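PDB 5K2I: 1-Cys peroxiredoxin, which probably reduces hydrogen peroxide through a single peroxidatic cysteine, as 1-Cys peroxiredoxins do, and has been implicated in scavenging nitric oxide. Local coordinates for residues V139-P142 with K143-E146; S75-D78 with A79-K83. One frame throughout, in Å; residues are numbered along the deposited sequence.

Contact 1: V139-P142 with K143-E146; sequences VEAP and KSFE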
loop_
_atom_site.group_PDB
_atom_site.type_symbol
_atom_site.label_atom_id
_atom_site.label_comp_id
_atom_site.label_asym_id
_atom_site.label_seq_id
_atom_site.Cartn_x
_atom_site.Cartn_y
_atom_site.Cartn_z
ATOM N N VAL A 139 13.627 -2.152 -3.249
ATOM C CA VAL A 139 12.895 -1.118 -2.523
ATOM C C VAL A 139 11.477 -1.006 -3.081
ATOM O O VAL A 139 11.280 -1.028 -4.305
ATOM C CB VAL A 139 13.621 0.250 -2.618
ATOM C CG1 VAL A 139 12.881 1.300 -1.821
ATOM C CG2 VAL A 139 15.068 0.120 -2.118
ATOM N N GLU A 140 10.493 -0.905 -2.195
ATOM C CA GLU A 140 9.105 -0.728 -2.639
ATOM C C GLU A 140 8.966 0.536 -3.491
ATOM O O GLU A 140 9.546 1.573 -3.183
ATOM C CB GLU A 140 8.151 -0.664 -1.433
ATOM C CG GLU A 140 6.661 -0.605 -1.811
ATOM C CD GLU A 140 5.720 -0.359 -0.639
ATOM O OE1 GLU A 140 6.133 0.231 0.383
ATOM O OE2 GLU A 140 4.533 -0.739 -0.764
ATOM N N ALA A 141 8.205 0.437 -4.577
ATOM C CA ALA A 141 7.812 1.619 -5.346
ATOM C C ALA A 141 6.303 1.575 -5.499
ATOM O O ALA A 141 5.788 1.051 -6.492
ATOM C CB ALA A 141 8.502 1.661 -6.706
ATOM N N PRO A 142 5.577 2.090 -4.496
ATOM C CA PRO A 142 4.131 1.846 -4.427
ATOM C C PRO A 142 3.329 2.428 -5.589
ATOM O O PRO A 142 2.339 1.806 -5.987
ATOM C CB PRO A 142 3.722 2.495 -3.095
ATOM C CG PRO A 142 4.856 3.389 -2.721
ATOM C CD PRO A 142 6.086 2.778 -3.298
ATOM N N LYS A 143 3.751 3.562 -6.144
ATOM C CA LYS A 143 2.955 4.190 -7.199
ATOM C C LYS A 143 2.997 3.377 -8.482
ATOM O O LYS A 143 2.115 3.504 -9.326
ATOM C CB LYS A 143 3.432 5.614 -7.464
ATOM C CG LYS A 143 3.152 6.548 -6.294
ATOM C CD LYS A 143 3.614 7.965 -6.596
ATOM C CE LYS A 143 3.462 8.859 -5.376
ATOM N NZ LYS A 143 3.829 10.277 -5.664
ATOM N N SER A 144 4.002 2.528 -8.638
ATOM C CA SER A 144 4.065 1.727 -9.854
ATOM C C SER A 144 3.883 0.237 -9.563
ATOM O O SER A 144 4.202 -0.604 -10.407
ATOM C CB SER A 144 5.376 1.982 -10.604
ATOM O OG SER A 144 6.501 1.799 -9.768
ATOM N N PHE A 145 3.324 -0.076 -8.395
ATOM C CA PHE A 145 3.016 -1.454 -8.029
ATOM C C PHE A 145 4.192 -2.384 -8.280
ATOM O O PHE A 145 4.035 -3.422 -8.914
ATOM C CB PHE A 145 1.789 -1.966 -8.802
ATOM C CG PHE A 145 0.505 -1.296 -8.410
ATOM C CD1 PHE A 145 0.119 -0.111 -9.010
ATOM C CD2 PHE A 145 -0.302 -1.844 -7.431
ATOM C CE1 PHE A 145 -1.063 0.513 -8.646
ATOM C CE2 PHE A 145 -1.482 -1.225 -7.060
ATOM C CZ PHE A 145 -1.862 -0.046 -7.667
ATOM N N GLU A 146 5.377 -1.983 -7.837
ATOM C CA GLU A 146 6.521 -2.879 -7.883
ATOM C C GLU A 146 6.401 -3.805 -6.680
ATOM O O GLU A 146 6.874 -3.496 -5.578
ATOM C CB GLU A 146 7.834 -2.098 -7.883
ATOM C CG GLU A 146 8.012 -1.238 -9.118
ATOM C CD GLU A 146 8.365 -2.040 -10.359
ATOM O OE1 GLU A 146 8.519 -3.275 -10.258
ATOM O OE2 GLU A 146 8.465 -1.431 -11.443
#

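Contact 2: S75-D78 with A79-K83; sequences SVND and AFVMK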
loop_
_atom_site.group_PDB
_atom_site.type_symbol
_atom_site.label_atom_id
_atom_site.label_comp_id
_atom_site.label_asym_id
_atom_site.label_seq_id
_atom_site.Cartn_x
_atom_site.Cartn_y
_atom_site.Cartn_z
ATOM N N SER A 75 13.051 -2.137 11.856
ATOM C CA SER A 75 12.060 -1.075 11.786
ATOM C C SER A 75 12.532 0.092 12.648
ATOM O O SER A 75 13.341 -0.088 13.570
ATOM C CB SER A 75 10.687 -1.574 12.259
ATOM O OG SER A 75 9.697 -0.582 12.020
ATOM N N VAL A 76 12.028 1.281 12.343
ATOM C CA VAL A 76 12.191 2.428 13.224
ATOM C C VAL A 76 11.146 2.274 14.325
ATOM O O VAL A 76 10.020 2.786 14.244
ATOM C CB VAL A 76 12.051 3.768 12.477
ATOM C CG1 VAL A 76 12.300 4.919 13.441
ATOM C CG2 VAL A 76 13.042 3.825 11.318
ATOM N N ASN A 77 11.547 1.484 15.314
ATOM C CA ASN A 77 10.812 1.189 16.540
ATOM C C ASN A 77 11.866 0.927 17.595
ATOM O O ASN A 77 13.014 0.632 17.252
ATOM C CB ASN A 77 9.921 -0.053 16.423
ATOM C CG ASN A 77 8.655 0.191 15.616
ATOM O OD1 ASN A 77 8.579 -0.190 14.446
ATOM N ND2 ASN A 77 7.652 0.796 16.239
ATOM N N ASP A 78 11.483 0.981 18.862
ATOM C CA ASP A 78 12.415 0.599 19.918
ATOM C C ASP A 78 12.430 -0.909 20.114
ATOM O O ASP A 78 11.556 -1.633 19.613
ATOM C CB ASP A 78 12.059 1.283 21.228
ATOM C CG ASP A 78 10.694 0.890 21.707
ATOM O OD1 ASP A 78 10.602 -0.209 22.306
ATOM O OD2 ASP A 78 9.734 1.658 21.466
ATOM N N ALA A 79 13.431 -1.375 20.855
ATOM C CA ALA A 79 13.653 -2.796 21.030
ATOM C C ALA A 79 12.545 -3.503 21.812
ATOM O O ALA A 79 12.337 -4.698 21.607
ATOM C CB ALA A 79 15.019 -3.017 21.709
ATOM N N PHE A 80 11.835 -2.800 22.693
ATOM C CA PHE A 80 10.730 -3.468 23.406
ATOM C C PHE A 80 9.574 -3.761 22.456
ATOM O O PHE A 80 9.005 -4.860 22.474
ATOM C CB PHE A 80 10.224 -2.625 24.584
ATOM C CG PHE A 80 11.256 -2.400 25.656
ATOM C CD1 PHE A 80 11.692 -3.443 26.446
ATOM C CD2 PHE A 80 11.807 -1.142 25.843
ATOM C CE1 PHE A 80 12.657 -3.237 27.430
ATOM C CE2 PHE A 80 12.772 -0.921 26.826
ATOM C CZ PHE A 80 13.202 -1.979 27.613
ATOM N N VAL A 81 9.237 -2.793 21.618
ATOM C CA VAL A 81 8.173 -3.005 20.644
ATOM C C VAL A 81 8.567 -4.086 19.634
ATOM O O VAL A 81 7.746 -4.925 19.276
ATOM C CB VAL A 81 7.819 -1.693 19.926
ATOM C CG1 VAL A 81 6.860 -1.951 18.768
ATOM C CG2 VAL A 81 7.197 -0.721 20.910
ATOM N N MET A 82 9.829 -4.102 19.196
ATOM C CA MET A 82 10.250 -5.131 18.239
ATOM C C MET A 82 10.189 -6.543 18.837
ATOM O O MET A 82 9.782 -7.493 18.160
ATOM C CB MET A 82 11.659 -4.850 17.701
ATOM C CG MET A 82 11.750 -3.616 16.793
ATOM S SD MET A 82 10.690 -3.723 15.322
ATOM C CE MET A 82 11.595 -4.906 14.329
ATOM N N LYS A 83 10.587 -6.677 20.102
ATOM C CA LYS A 83 10.481 -7.953 20.786
ATOM C C LYS A 83 9.021 -8.397 20.886
ATOM O O LYS A 83 8.704 -9.550 20.607
ATOM C CB LYS A 83 11.114 -7.863 22.174
ATOM C CG LYS A 83 11.044 -9.158 22.968
ATOM C CD LYS A 83 11.887 -9.047 24.231
ATOM C CE LYS A 83 11.896 -10.356 25.002
ATOM N NZ LYS A 83 10.528 -10.667 25.491
#

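Contact 1: V139-P142 with K143-E146
The A141 methyl touches S144 and E146: CB of A141 lies 3.7 Å from OG of S144 and 3.8 Å from CG of E146. The S144 hydroxyl stands between its own backbone N and carbonyl carbon (chi1 53°), which lets it give a weak bond to the A141 carbonyl oxygen. That oxygen is the hub: N of S144 reaches A141 O at 3.2 Å from above the carbonyl plane, and N of E146 adds a weak but straight bond at 3.3 Å. E146 packs through its CB and CG, since its chain bends at chi2 and carries the carboxylate away from A141. One residue further on, N of F145 bonds to O of P142 at 3.2 Å, and the same oxygen sits over one face of the F145 ring, offset toward the rim. The ring packs against the second subunit, meeting the ring of its F117 with planes at about 35°, while K143 packs on D113 of that subunit. The short 3-10 turn of P142 and K143 lies between strand 133-139 and helix 150-156. The weak E146-A141 bond and the F145-P142 bond, with F145 at positive phi, close it in a Schellman-like motif.

Contact 2: S75-D78 with A79-K83
With chi1 at 62°, the D78 carboxylate is folded between its own backbone N and carbonyl carbon, which brings OD1 up to the N-H groups of F80 and V81; CG of M82, anti to its carbonyl carbon (chi1 -69°), starts a chain that bends twice back toward S75. OD1 of D78 takes a bond from N of V81 at 3.0 Å, the donor lying above the carboxylate plane, and a weak, bent one from N of F80 at 2.9 Å. Taking both N-H groups on OD1 makes D78 the N-cap of helix 79-88, and the negative carboxylate probably interacts favourably with the positive end of the helix dipole. OD2 turns to the V81 methyl CG2, 3.5 Å away, the two side chains crossing at about a right angle. The D78 carbonyl oxygen receives N of M82 in its plane at 3.0 Å, opening the regular helical ladder. On the buried side, SD of M82 rests 3.7 Å from CB of S75 and 3.9 Å from CB of N77. The N77 amide is held by OG of S75, which donates to OD1 of N77 at 2.7 Å, and by the backbone N of A43.

Contact 2 comes first along the chain and contact 1 much later; their centres are 25 Å apart and their nearest atoms about 12 Å, with no touch between them. Both follow a strand of the same mixed sheet and lead toward a helix: contact 2 joins strand 70-75 to helix 79-88, and contact 1 leaves strand 133-139 on the way to helix 150-156. Strand 34-40 and strand 120-130 connect these two strands within the sheet of the thioredoxin-like fold. Contact 2 is touched by no other chain of the assembly: it is built within one subunit, with S75, A79 and M82 buried and F80 at the surface. Contact 1 lies at the surface and packs against the second subunit, contributing to the dimer.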